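Local coordinates for ribosomal protein s2-related protein (Deinococcus radiodurans, PDB 2JH3) that binds a [4Fe-4S] cluster and has a chelatase-like fold, consistent with a probable role as a sirohydrochlorin ferrochelatase, at residues A[19-31]-A[42-54]. Residues are numbered along the deposited sequence; the frame is centred on the assembly and turned at random.
Sequences SARATQQVAEALR and DEVLEGYWQQEPG
Arg31 reaches from the helix to the strand and takes hold of the Val44 carbonyl side-on: its NE and NH2 each lie 3.0 Å from Val44 O, which sits in the guanidinium plane while both nitrogens come from one face of the carbonyl. CG of the arginine stands anti to its own carbonyl carbon (chi1 -65°) and the chain runs extended to NE, which carries the guanidinium out to the strand. Arg31 NH2 also makes a salt bridge, lying 3.0 Å from Glu46 OE2 with a nearly straight N-H (169°) and meeting it on the anti side, somewhat out of the carboxylate plane. The two flat groups are nearly coplanar. Beside this grip, Val44 CG1 packs 4.0 Å from Ala27 CB, and Val44 CB lies against Arg31 CG. The other carboxylate oxygen, Glu46 OE1, accepts a bond from Tyr48 OH (3.0 Å), which approaches from above the carboxylate plane; Gln24 CG packs against both oxygens, 3.3 Å from Tyr48 OH and 3.5 Å from Glu46 OE1. Further along, Tyr48 CE2 meets Ala20 CB at 3.7 Å, with Thr23 also against the ring. The axes of helix segment 19-31 and strand 43-48 run nearly antiparallel (171°), as expected in the beta-alpha-beta unit of strand 5-10, helix 18-35 and strand 43-48 in this CbiX-type, chelatase-like domain. Every second residue of the strand, Val44, Glu46 and Tyr48, faces the helix; the strand is the outermost of its sheet within this chain and pairs with strand 5-10. A leucine in place of this arginine would probably leave the Glu46 carboxylate without its countercharge and strip Val44 O of the two side-chain donors. On the remaining guanidinium nitrogen, NH1, Glu328 adds a second salt bridge, tying this unit to helix 327-333. At the far end, Gln51 sets its amide against Ala20 CB, its OE1 being held by Ser13 N and Trp342 NE1.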
loop_
_atom_site.group_PDB
_atom_site.type_symbol
_atom_site.label_atom_id
_atom_site.label_comp_id
_atom_site.label_asym_id
_atom_site.label_seq_id
_atom_site.Cartn_x
_atom_site.Cartn_y
_atom_site.Cartn_z
ATOM N N SER A 19 -21.420 5.306 5.997
ATOM C CA SER A 19 -21.857 6.392 5.167
ATOM C C SER A 19 -22.381 5.889 3.838
ATOM O O SER A 19 -22.833 6.751 3.010
ATOM C CB SER A 19 -20.632 7.291 4.972
ATOM O OG SER A 19 -19.727 7.017 6.086
ATOM N N ALA A 20 -22.231 4.543 3.659
ATOM C CA ALA A 20 -22.658 3.710 2.536
ATOM C C ALA A 20 -23.589 2.583 2.944
ATOM O O ALA A 20 -24.366 2.099 2.126
ATOM C CB ALA A 20 -21.430 3.062 1.843
ATOM N N ARG A 21 -23.480 2.109 4.190
ATOM C CA ARG A 21 -24.382 1.025 4.674
ATOM C C ARG A 21 -25.886 1.328 4.566
ATOM O O ARG A 21 -26.643 0.447 4.250
ATOM C CB ARG A 21 -24.018 0.525 6.094
ATOM C CG ARG A 21 -23.765 -0.975 6.140
ATOM N NE ARG A 21 -24.044 -0.672 9.124
ATOM C CZ ARG A 21 -23.445 0.411 9.612
ATOM N NH1 ARG A 21 -22.228 0.314 10.131
ATOM N NH2 ARG A 21 -24.064 1.591 9.578
ATOM N N ALA A 22 -26.319 2.556 4.798
ATOM C CA ALA A 22 -27.721 2.923 4.569
ATOM C C ALA A 22 -28.189 2.690 3.125
ATOM O O ALA A 22 -29.279 2.139 2.841
ATOM C CB ALA A 22 -27.947 4.408 4.939
ATOM N N THR A 23 -27.398 3.185 2.199
ATOM C CA THR A 23 -27.704 2.993 0.801
ATOM C C THR A 23 -27.685 1.494 0.446
ATOM O O THR A 23 -28.571 1.034 -0.299
ATOM C CB THR A 23 -26.699 3.754 -0.054
ATOM O OG1 THR A 23 -26.706 5.124 0.310
ATOM C CG2 THR A 23 -26.970 3.643 -1.546
ATOM N N GLN A 24 -26.690 0.758 0.964
ATOM C CA GLN A 24 -26.541 -0.648 0.691
ATOM C C GLN A 24 -27.627 -1.439 1.263
ATOM O O GLN A 24 -28.045 -2.412 0.626
ATOM C CB GLN A 24 -25.243 -1.238 1.209
ATOM C CG GLN A 24 -24.019 -0.698 0.558
ATOM C CD GLN A 24 -22.736 -1.101 1.285
ATOM O OE1 GLN A 24 -22.757 -1.606 2.404
ATOM N NE2 GLN A 24 -21.639 -0.913 0.639
ATOM N N GLN A 25 -28.140 -1.002 2.456
ATOM C CA GLN A 25 -29.241 -1.683 3.151
ATOM C C GLN A 25 -30.529 -1.551 2.312
ATOM O O GLN A 25 -31.218 -2.545 2.121
ATOM C CB GLN A 25 -29.377 -1.161 4.615
ATOM C CG GLN A 25 -28.525 -1.840 5.723
ATOM O OE1 GLN A 25 -29.229 -0.581 7.631
ATOM N NE2 GLN A 25 -27.088 -0.732 7.510
ATOM N N VAL A 26 -30.850 -0.331 1.828
ATOM C CA VAL A 26 -32.044 -0.135 1.066
ATOM C C VAL A 26 -31.958 -0.911 -0.243
ATOM O O VAL A 26 -32.926 -1.579 -0.636
ATOM C CB VAL A 26 -32.349 1.356 0.769
ATOM C CG1 VAL A 26 -33.609 1.464 -0.115
ATOM C CG2 VAL A 26 -32.589 2.116 2.003
ATOM N N ALA A 27 -30.816 -0.789 -0.938
ATOM C CA ALA A 27 -30.626 -1.451 -2.247
ATOM C C ALA A 27 -30.836 -2.939 -2.146
ATOM O O ALA A 27 -31.575 -3.543 -2.906
ATOM C CB ALA A 27 -29.233 -1.143 -2.802
ATOM N N GLU A 28 -30.212 -3.534 -1.156
ATOM C CA GLU A 28 -30.349 -4.950 -0.929
ATOM C C GLU A 28 -31.809 -5.343 -0.596
ATOM O O GLU A 28 -32.294 -6.336 -1.099
ATOM C CB GLU A 28 -29.331 -5.461 0.119
ATOM C CG GLU A 28 -29.441 -7.031 0.250
ATOM C CD GLU A 28 -28.503 -7.685 1.248
ATOM O OE1 GLU A 28 -28.575 -8.938 1.361
ATOM O OE2 GLU A 28 -27.704 -6.982 1.902
ATOM N N ALA A 29 -32.533 -4.551 0.211
ATOM C CA ALA A 29 -33.920 -4.876 0.550
ATOM C C ALA A 29 -34.838 -4.905 -0.697
ATOM O O ALA A 29 -35.711 -5.758 -0.838
ATOM C CB ALA A 29 -34.454 -3.847 1.549
ATOM N N LEU A 30 -34.618 -3.941 -1.581
ATOM C CA LEU A 30 -35.381 -3.751 -2.762
ATOM C C LEU A 30 -35.038 -4.816 -3.814
ATOM O O LEU A 30 -35.927 -5.261 -4.565
ATOM C CB LEU A 30 -35.134 -2.335 -3.297
ATOM C CG LEU A 30 -35.748 -1.162 -2.556
ATOM C CD1 LEU A 30 -35.479 0.170 -3.259
ATOM C CD2 LEU A 30 -37.207 -1.382 -2.415
ATOM N N ARG A 31 -33.795 -5.270 -3.869
ATOM C CA ARG A 31 -33.479 -6.415 -4.757
ATOM C C ARG A 31 -34.161 -7.701 -4.318
ATOM O O ARG A 31 -34.531 -8.504 -5.159
ATOM C CB ARG A 31 -31.971 -6.721 -4.843
ATOM C CG ARG A 31 -31.159 -5.679 -5.464
ATOM C CD ARG A 31 -29.695 -6.085 -5.465
ATOM N NE ARG A 31 -28.931 -4.887 -5.766
ATOM C CZ ARG A 31 -28.003 -4.350 -4.973
ATOM N NH1 ARG A 31 -27.668 -4.952 -3.819
ATOM N NH2 ARG A 31 -27.448 -3.211 -5.300
ATOM N N ASP A 42 -36.152 -3.660 -12.861
ATOM C CA ASP A 42 -35.478 -4.930 -13.181
ATOM C C ASP A 42 -34.064 -5.103 -12.611
ATOM O O ASP A 42 -33.506 -6.203 -12.712
ATOM C CB ASP A 42 -35.436 -5.094 -14.696
ATOM C CG ASP A 42 -36.853 -5.020 -15.270
ATOM O OD1 ASP A 42 -37.511 -6.060 -15.161
ATOM O OD2 ASP A 42 -37.288 -3.898 -15.655
ATOM N N GLU A 43 -33.521 -4.034 -12.019
ATOM C CA GLU A 43 -32.274 -4.040 -11.311
ATOM C C GLU A 43 -32.218 -2.822 -10.374
ATOM O O GLU A 43 -32.947 -1.826 -10.590
ATOM C CB GLU A 43 -31.075 -4.023 -12.280
ATOM C CG GLU A 43 -30.742 -2.660 -12.859
ATOM C CD GLU A 43 -29.546 -2.691 -13.738
ATOM O OE1 GLU A 43 -28.749 -3.649 -13.621
ATOM O OE2 GLU A 43 -29.403 -1.776 -14.558
ATOM N N VAL A 44 -31.375 -2.939 -9.344
ATOM C CA VAL A 44 -31.116 -1.866 -8.369
ATOM C C VAL A 44 -29.603 -1.747 -8.220
ATOM O O VAL A 44 -28.887 -2.729 -7.914
ATOM C CB VAL A 44 -31.797 -2.127 -7.016
ATOM C CG1 VAL A 44 -31.594 -0.986 -6.072
ATOM C CG2 VAL A 44 -33.293 -2.411 -7.202
ATOM N N LEU A 45 -29.108 -0.577 -8.547
ATOM C CA LEU A 45 -27.692 -0.305 -8.504
ATOM C C LEU A 45 -27.390 0.796 -7.472
ATOM O O LEU A 45 -28.317 1.525 -6.996
ATOM C CB LEU A 45 -27.218 0.088 -9.905
ATOM C CG LEU A 45 -27.367 -1.040 -10.972
ATOM C CD1 LEU A 45 -26.789 -0.561 -12.271
ATOM C CD2 LEU A 45 -26.706 -2.380 -10.647
ATOM N N GLU A 46 -26.099 0.933 -7.164
ATOM C CA GLU A 46 -25.619 1.909 -6.190
ATOM C C GLU A 46 -24.614 2.834 -6.806
ATOM O O GLU A 46 -23.815 2.445 -7.677
ATOM C CB GLU A 46 -24.943 1.210 -5.032
ATOM C CG GLU A 46 -25.867 0.349 -4.279
ATOM C CD GLU A 46 -25.134 -0.752 -3.494
ATOM O OE1 GLU A 46 -24.051 -0.453 -2.965
ATOM O OE2 GLU A 46 -25.666 -1.857 -3.347
ATOM N N GLY A 47 -24.628 4.080 -6.364
ATOM C CA GLY A 47 -23.528 4.974 -6.642
ATOM C C GLY A 47 -23.230 5.896 -5.463
ATOM O O GLY A 47 -24.101 6.139 -4.604
ATOM N N TYR A 48 -22.003 6.414 -5.421
ATOM C CA TYR A 48 -21.587 7.234 -4.271
ATOM C C TYR A 48 -20.814 8.446 -4.723
ATOM O O TYR A 48 -20.152 8.429 -5.741
ATOM C CB TYR A 48 -20.757 6.420 -3.257
ATOM C CG TYR A 48 -21.498 5.275 -2.698
ATOM C CD1 TYR A 48 -21.414 4.058 -3.294
ATOM C CD2 TYR A 48 -22.339 5.418 -1.578
ATOM C CE1 TYR A 48 -22.164 2.968 -2.834
ATOM C CE2 TYR A 48 -23.114 4.359 -1.130
ATOM C CZ TYR A 48 -22.999 3.119 -1.755
ATOM O OH TYR A 48 -23.729 2.035 -1.277
ATOM N N TRP A 49 -20.867 9.494 -3.931
ATOM C CA TRP A 49 -20.072 10.653 -4.184
ATOM C C TRP A 49 -18.577 10.355 -3.886
ATOM O O TRP A 49 -17.722 10.666 -4.703
ATOM C CB TRP A 49 -20.599 11.835 -3.327
ATOM C CG TRP A 49 -19.924 13.145 -3.555
ATOM C CD1 TRP A 49 -19.035 13.471 -4.517
ATOM C CD2 TRP A 49 -20.004 14.275 -2.690
ATOM N NE1 TRP A 49 -18.572 14.761 -4.336
ATOM C CE2 TRP A 49 -19.175 15.276 -3.224
ATOM C CE3 TRP A 49 -20.722 14.534 -1.540
ATOM C CZ2 TRP A 49 -19.050 16.542 -2.637
ATOM C CZ3 TRP A 49 -20.607 15.781 -0.969
ATOM C CH2 TRP A 49 -19.775 16.762 -1.513
ATOM N N GLN A 50 -18.290 9.757 -2.730
ATOM C CA GLN A 50 -16.940 9.669 -2.194
ATOM C C GLN A 50 -16.324 8.260 -2.248
ATOM O O GLN A 50 -15.273 8.009 -1.623
ATOM C CB GLN A 50 -16.944 10.183 -0.755
ATOM C CG GLN A 50 -17.253 11.608 -0.703
ATOM C CD GLN A 50 -16.181 12.417 -1.340
ATOM O OE1 GLN A 50 -15.002 12.248 -1.016
ATOM N NE2 GLN A 50 -16.547 13.282 -2.279
ATOM N N GLN A 51 -16.949 7.328 -2.968
ATOM C CA GLN A 51 -16.379 5.995 -3.166
ATOM C C GLN A 51 -16.938 5.318 -4.375
ATOM O O GLN A 51 -17.873 5.836 -4.987
ATOM C CB GLN A 51 -16.558 5.099 -1.918
ATOM C CG GLN A 51 -18.018 4.725 -1.604
ATOM C CD GLN A 51 -18.132 4.017 -0.283
ATOM O OE1 GLN A 51 -17.905 4.566 0.776
ATOM N NE2 GLN A 51 -18.505 2.765 -0.344
ATOM N N GLU A 52 -16.320 4.204 -4.782
ATOM C CA GLU A 52 -16.818 3.419 -5.915
ATOM C C GLU A 52 -17.984 2.519 -5.461
ATOM O O GLU A 52 -17.938 1.993 -4.339
ATOM C CB GLU A 52 -15.712 2.564 -6.505
ATOM C CG GLU A 52 -14.608 3.356 -7.150
ATOM C CD GLU A 52 -13.702 2.454 -8.004
ATOM O OE1 GLU A 52 -13.332 1.301 -7.559
ATOM O OE2 GLU A 52 -13.436 2.895 -9.145
ATOM N N PRO A 53 -18.986 2.285 -6.335
ATOM C CA PRO A 53 -19.193 2.853 -7.665
ATOM C C PRO A 53 -19.427 4.327 -7.554
ATOM O O PRO A 53 -20.231 4.734 -6.694
ATOM C CB PRO A 53 -20.514 2.207 -8.157
ATOM C CG PRO A 53 -20.864 1.136 -7.212
ATOM C CD PRO A 53 -20.051 1.346 -5.953
ATOM N N GLY A 54 -18.737 5.102 -8.352
ATOM C CA GLY A 54 -18.740 6.538 -8.226
ATOM C C GLY A 54 -19.811 7.131 -9.141
ATOM O O GLY A 54 -20.354 6.455 -10.027
#